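Local coordinates for protein malyl-CoA lyase/beta-methylmalyl-CoA lyase (Methylobacterium extorquens, PDB 5UGR) that belongs to the HpcH/HpaI aldolase/citrate lyase family of TIM-barrel enzymes and carries a magnesium ion at an acidic metal site, at residues V275-A278 / R279-E283; W206-A209 / Q210-L214. All coordinates share one frame; numbering follows the deposited sequence. Where two conformers were deposited one is given.

Interaction 1 of 2, residues V275-A278 / R279-E283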
loop_
_atom_site.group_PDB
_atom_site.type_symbol
_atom_site.label_atom_id
_atom_site.label_comp_id
_atom_site.label_asym_id
_atom_site.label_seq_id
_atom_site.Cartn_x
_atom_site.Cartn_y
_atom_site.Cartn_z
ATOM N N VAL A 275 -16.734 35.785 -5.062
ATOM C CA VAL A 275 -18.077 35.482 -4.568
ATOM C C VAL A 275 -19.067 35.610 -5.728
ATOM O O VAL A 275 -19.920 34.746 -5.901
ATOM C CB VAL A 275 -18.457 36.354 -3.374
ATOM C CG1 VAL A 275 -19.917 36.220 -2.963
ATOM C CG2 VAL A 275 -17.537 36.013 -2.140
ATOM N N THR A 276 -18.970 36.704 -6.497
ATOM C CA THR A 276 -19.830 36.859 -7.670
ATOM C C THR A 276 -19.743 35.700 -8.658
ATOM O O THR A 276 -20.807 35.150 -9.052
ATOM C CB THR A 276 -19.574 38.206 -8.337
ATOM O OG1 THR A 276 -20.006 39.208 -7.404
ATOM C CG2 THR A 276 -20.321 38.318 -9.690
ATOM N N LYS A 277 -18.521 35.243 -8.946
ATOM C CA LYS A 277 -18.363 34.074 -9.824
ATOM C C LYS A 277 -19.044 32.840 -9.276
ATOM O O LYS A 277 -19.703 32.083 -10.037
ATOM C CB LYS A 277 -16.902 33.765 -10.111
ATOM C CG LYS A 277 -16.682 32.515 -10.957
ATOM C CD LYS A 277 -15.252 32.301 -11.429
ATOM C CE LYS A 277 -15.311 31.487 -12.732
ATOM N NZ LYS A 277 -13.987 31.040 -13.229
ATOM N N ALA A 278 -18.856 32.590 -7.984
ATOM C CA ALA A 278 -19.542 31.482 -7.329
ATOM C C ALA A 278 -21.084 31.611 -7.429
ATOM O O ALA A 278 -21.777 30.615 -7.725
ATOM C CB ALA A 278 -19.076 31.267 -5.877
ATOM N N ARG A 279 -21.609 32.815 -7.205
ATOM C CA ARG A 279 -23.066 33.031 -7.310
ATOM C C ARG A 279 -23.568 32.781 -8.718
ATOM O O ARG A 279 -24.638 32.187 -8.912
ATOM C CB ARG A 279 -23.490 34.429 -6.841
ATOM C CG ARG A 279 -23.240 34.639 -5.343
ATOM C CD ARG A 279 -24.212 35.567 -4.664
ATOM N NE ARG A 279 -23.790 35.929 -3.321
ATOM C CZ ARG A 279 -24.129 35.309 -2.177
ATOM N NH1 ARG A 279 -24.922 34.214 -2.134
ATOM N NH2 ARG A 279 -23.645 35.813 -1.036
ATOM N N ARG A 280 -22.758 33.127 -9.684
ATOM C CA ARG A 280 -23.146 32.916 -11.077
ATOM C C ARG A 280 -23.091 31.466 -11.479
ATOM O O ARG A 280 -23.874 31.020 -12.312
ATOM C CB ARG A 280 -22.252 33.730 -12.002
ATOM C CG ARG A 280 -22.498 35.237 -11.807
ATOM C CD ARG A 280 -21.705 36.068 -12.780
ATOM N NE ARG A 280 -22.193 35.908 -14.145
ATOM C CZ ARG A 280 -21.431 35.572 -15.204
ATOM N NH1 ARG A 280 -20.139 35.427 -15.103
ATOM N NH2 ARG A 280 -21.979 35.379 -16.401
ATOM N N ILE A 281 -22.167 30.722 -10.874
ATOM C CA ILE A 281 -22.147 29.286 -11.037
ATOM C C ILE A 281 -23.460 28.668 -10.514
ATOM O O ILE A 281 -24.042 27.813 -11.177
ATOM C CB ILE A 281 -20.890 28.658 -10.407
ATOM C CG1 ILE A 281 -19.659 28.957 -11.274
ATOM C CG2 ILE A 281 -21.051 27.163 -10.255
ATOM C CD1 ILE A 281 -18.306 28.656 -10.598
ATOM N N LEU A 282 -23.891 29.083 -9.326
ATOM C CA LEU A 282 -25.124 28.543 -8.733
ATOM C C LEU A 282 -26.331 28.918 -9.620
ATOM O O LEU A 282 -27.217 28.088 -9.804
ATOM C CB LEU A 282 -25.310 29.014 -7.269
ATOM C CG LEU A 282 -24.214 28.650 -6.252
ATOM C CD1 LEU A 282 -24.762 28.780 -4.842
ATOM C CD2 LEU A 282 -23.570 27.307 -6.501
ATOM N N GLU A 283 -26.340 30.136 -10.162
ATOM C CA GLU A 283 -27.471 30.476 -11.042
ATOM C C GLU A 283 -27.351 29.689 -12.360
ATOM O O GLU A 283 -28.367 29.232 -12.861
ATOM C CB GLU A 283 -27.639 31.984 -11.211
ATOM C CG GLU A 283 -28.214 32.709 -9.986
ATOM C CD GLU A 283 -29.668 32.435 -9.762
ATOM O OE1 GLU A 283 -30.473 32.880 -10.579
ATOM O OE2 GLU A 283 -30.009 31.774 -8.774
#
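Backbone hydrogen bonds join V275, T276, K277 and A278 to R279, R280, I281 and L282, each amide reaching the carbonyl four residues earlier. The bond from R279 N to V275 O is 2.9 Å long and close to straight, at 160°; that from L282 N to A278 O is longer, 3.1 Å. Side-chain van der Waals contact follows the same spacing. V275 and R279 run side by side, and V275 CG1 lies 3.9 Å from R279 NE, obliquely to the guanidinium. With CG of R279 set beside its own backbone N (chi1 -65°), the aliphatic start of the chain passes over the preceding turn, R279 CG being 3.4 Å from V275 O. R280 does likewise, its CG 3.2 Å from T276 O, while its CD meets T276 CG2 at 4.1 Å. These are consecutive i to i+4 contacts over about two turns of the helix 272-291, which comes after the last barrel strand, 252-255, and the helix 259-268, and packs V275, A278 and I281 against the helix 305-322. Charge is settled outside these turns: R279 forms a salt bridge with D319, and R280 with D299 beside the short strand 296-298. T276 OG1 hydrogen-bonds back to the carbonyl of E272.

Interaction 2 of 2, residues W206-A209 / Q210-L214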
loop_
_atom_site.group_PDB
_atom_site.type_symbol
_atom_site.label_atom_id
_atom_site.label_comp_id
_atom_site.label_asym_id
_atom_site.label_seq_id
_atom_site.Cartn_x
_atom_site.Cartn_y
_atom_site.Cartn_z
ATOM N N TRP A 206 8.924 28.357 4.723
ATOM C CA TRP A 206 7.735 27.538 4.942
ATOM C C TRP A 206 7.002 27.184 3.652
ATOM O O TRP A 206 5.929 26.573 3.715
ATOM C CB TRP A 206 6.786 28.199 5.966
ATOM C CG TRP A 206 7.499 28.869 7.096
ATOM C CD1 TRP A 206 7.531 30.219 7.361
ATOM C CD2 TRP A 206 8.414 28.251 8.023
ATOM N NE1 TRP A 206 8.349 30.450 8.430
ATOM C CE2 TRP A 206 8.913 29.268 8.852
ATOM C CE3 TRP A 206 8.789 26.938 8.277
ATOM C CZ2 TRP A 206 9.852 29.009 9.858
ATOM C CZ3 TRP A 206 9.733 26.705 9.272
ATOM C CH2 TRP A 206 10.242 27.732 10.031
ATOM N N LEU A 207 7.567 27.542 2.493
ATOM C CA LEU A 207 6.916 27.293 1.194
ATOM C C LEU A 207 6.608 25.823 1.026
ATOM O O LEU A 207 5.478 25.440 0.667
ATOM C CB LEU A 207 7.810 27.811 0.057
ATOM C CG LEU A 207 7.245 27.710 -1.353
ATOM C CD1 LEU A 207 7.881 28.784 -2.234
ATOM C CD2 LEU A 207 7.401 26.329 -1.969
ATOM N N PHE A 208 7.599 24.959 1.264
ATOM C CA PHE A 208 7.357 23.543 1.067
ATOM C C PHE A 208 6.241 22.989 1.943
ATOM O O PHE A 208 5.285 22.348 1.479
ATOM C CB PHE A 208 8.669 22.755 1.231
ATOM C CG PHE A 208 8.483 21.260 0.996
ATOM C CD1 PHE A 208 8.104 20.390 2.039
ATOM C CD2 PHE A 208 8.623 20.742 -0.261
ATOM C CE1 PHE A 208 7.941 19.052 1.819
ATOM C CE2 PHE A 208 8.434 19.391 -0.487
ATOM C CZ PHE A 208 8.108 18.535 0.547
ATOM N N ALA A 209 6.354 23.285 3.227
ATOM C CA ALA A 209 5.379 22.842 4.199
ATOM C C ALA A 209 3.973 23.329 3.896
ATOM O O ALA A 209 2.997 22.558 3.902
ATOM C CB ALA A 209 5.794 23.288 5.593
ATOM N N GLN A 210 3.868 24.638 3.642
ATOM C CA GLN A 210 2.541 25.222 3.360
ATOM C C GLN A 210 1.895 24.665 2.098
ATOM O O GLN A 210 0.728 24.339 2.084
ATOM C CB GLN A 210 2.650 26.750 3.270
ATOM C CG GLN A 210 2.840 27.389 4.665
ATOM C CD GLN A 210 2.933 28.895 4.582
ATOM O OE1 GLN A 210 3.460 29.447 3.634
ATOM N NE2 GLN A 210 2.421 29.572 5.584
ATOM N N ASN A 211 2.695 24.525 1.036
ATOM C CA ASN A 211 2.162 24.022 -0.207
ATOM C C ASN A 211 1.782 22.555 -0.063
ATOM O O ASN A 211 0.764 22.118 -0.590
ATOM C CB ASN A 211 3.120 24.197 -1.372
ATOM C CG ASN A 211 3.076 25.616 -2.002
ATOM O OD1 ASN A 211 2.341 25.867 -2.968
ATOM N ND2 ASN A 211 3.846 26.532 -1.445
ATOM N N ARG A 212 2.612 21.748 0.588
ATOM C CA ARG A 212 2.247 20.326 0.714
ATOM C C ARG A 212 0.992 20.150 1.513
ATOM O O ARG A 212 0.124 19.348 1.124
ATOM C CB ARG A 212 3.388 19.504 1.288
ATOM C CG ARG A 212 3.113 17.998 1.171
ATOM C CD ARG A 212 4.339 17.197 1.595
ATOM N NE ARG A 212 3.980 15.796 1.677
ATOM C CZ ARG A 212 4.777 14.849 2.104
ATOM N NH1 ARG A 212 6.025 15.139 2.521
ATOM N NH2 ARG A 212 4.273 13.629 2.226
ATOM N N MET A 213 0.881 20.881 2.618
ATOM C CA MET A 213 -0.365 20.788 3.388
ATOM C C MET A 213 -1.575 21.312 2.639
ATOM O O MET A 213 -2.644 20.676 2.682
ATOM C CB MET A 213 -0.222 21.514 4.737
ATOM C CG MET A 213 -1.308 21.161 5.743
ATOM S SD MET A 213 -1.405 22.234 7.173
ATOM C CE MET A 213 -2.332 23.574 6.437
ATOM N N LEU A 214 -1.386 22.412 1.920
ATOM C CA LEU A 214 -2.445 22.960 1.067
ATOM C C LEU A 214 -2.968 21.929 0.069
ATOM O O LEU A 214 -4.182 21.753 -0.096
ATOM C CB LEU A 214 -1.933 24.181 0.335
ATOM C CG LEU A 214 -2.853 24.776 -0.761
ATOM C CD1 LEU A 214 -3.859 25.677 -0.151
ATOM C CD2 LEU A 214 -2.063 25.407 -1.842
#
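CG of N211 stands beside its own backbone N (chi1 -82°), and the amide is turned about chi2 (-93°) so that ND2 swings back over L207. There ND2 donates to L207 O at 2.9 Å, with the carbonyl oxygen almost exactly in the amide plane of N211. The backbone N of N211 grips the same oxygen at 3.0 Å from the opposite face of the carbonyl plane, so one residue supplies both donors, which should restrain the rotation of the amide; ND2 also makes a weak hydrogen bond to Y186 of a neighbouring subunit. Its ND2 packs 3.6 Å from L207 CG. F208 and R212 both have CG anti to the backbone N and lie side by side; R212 CD comes within 4.1 Å of F208 CE1, and ring and guanidinium planes are 80° apart. These residues form the N-cap and the first two turns of the helix 207-220, which precedes barrel strand 223-226 in the TIM barrel. At the N-cap, W206 O accepts from Q210 N at 2.8 Å, nearly straight. Q210 CG also lies 3.3 Å from that oxygen, and its extended chain carries NE2 to D226. The F208 rings of two neighbouring subunits meet the F208 ring edge-to-face, placing this segment at a subunit junction. R212 forms a salt bridge with E149 of its own chain, and A209 and M213 face barrel strand 158-163.

The two interactions are successive in the chain, with centres 29 Å apart and nearest atoms about 17 Å apart, and they do not touch. Each covers about two turns of a helix, 272-291 in interaction 1 and the start of 207-220 in interaction 2. Interaction 2 is wholly buried, held between the barrel and two neighbouring subunits, whereas interaction 1 is only partly buried, lies farther from the centre of the chain and meets no other subunit. Their chemistry follows: in 206-214 a side-chain amide joins the backbone bonding and aromatic rings meet across subunits, while in 275-283 the side chains meet each other by van der Waals contact, with no side-chain hydrogen bond between the two segments.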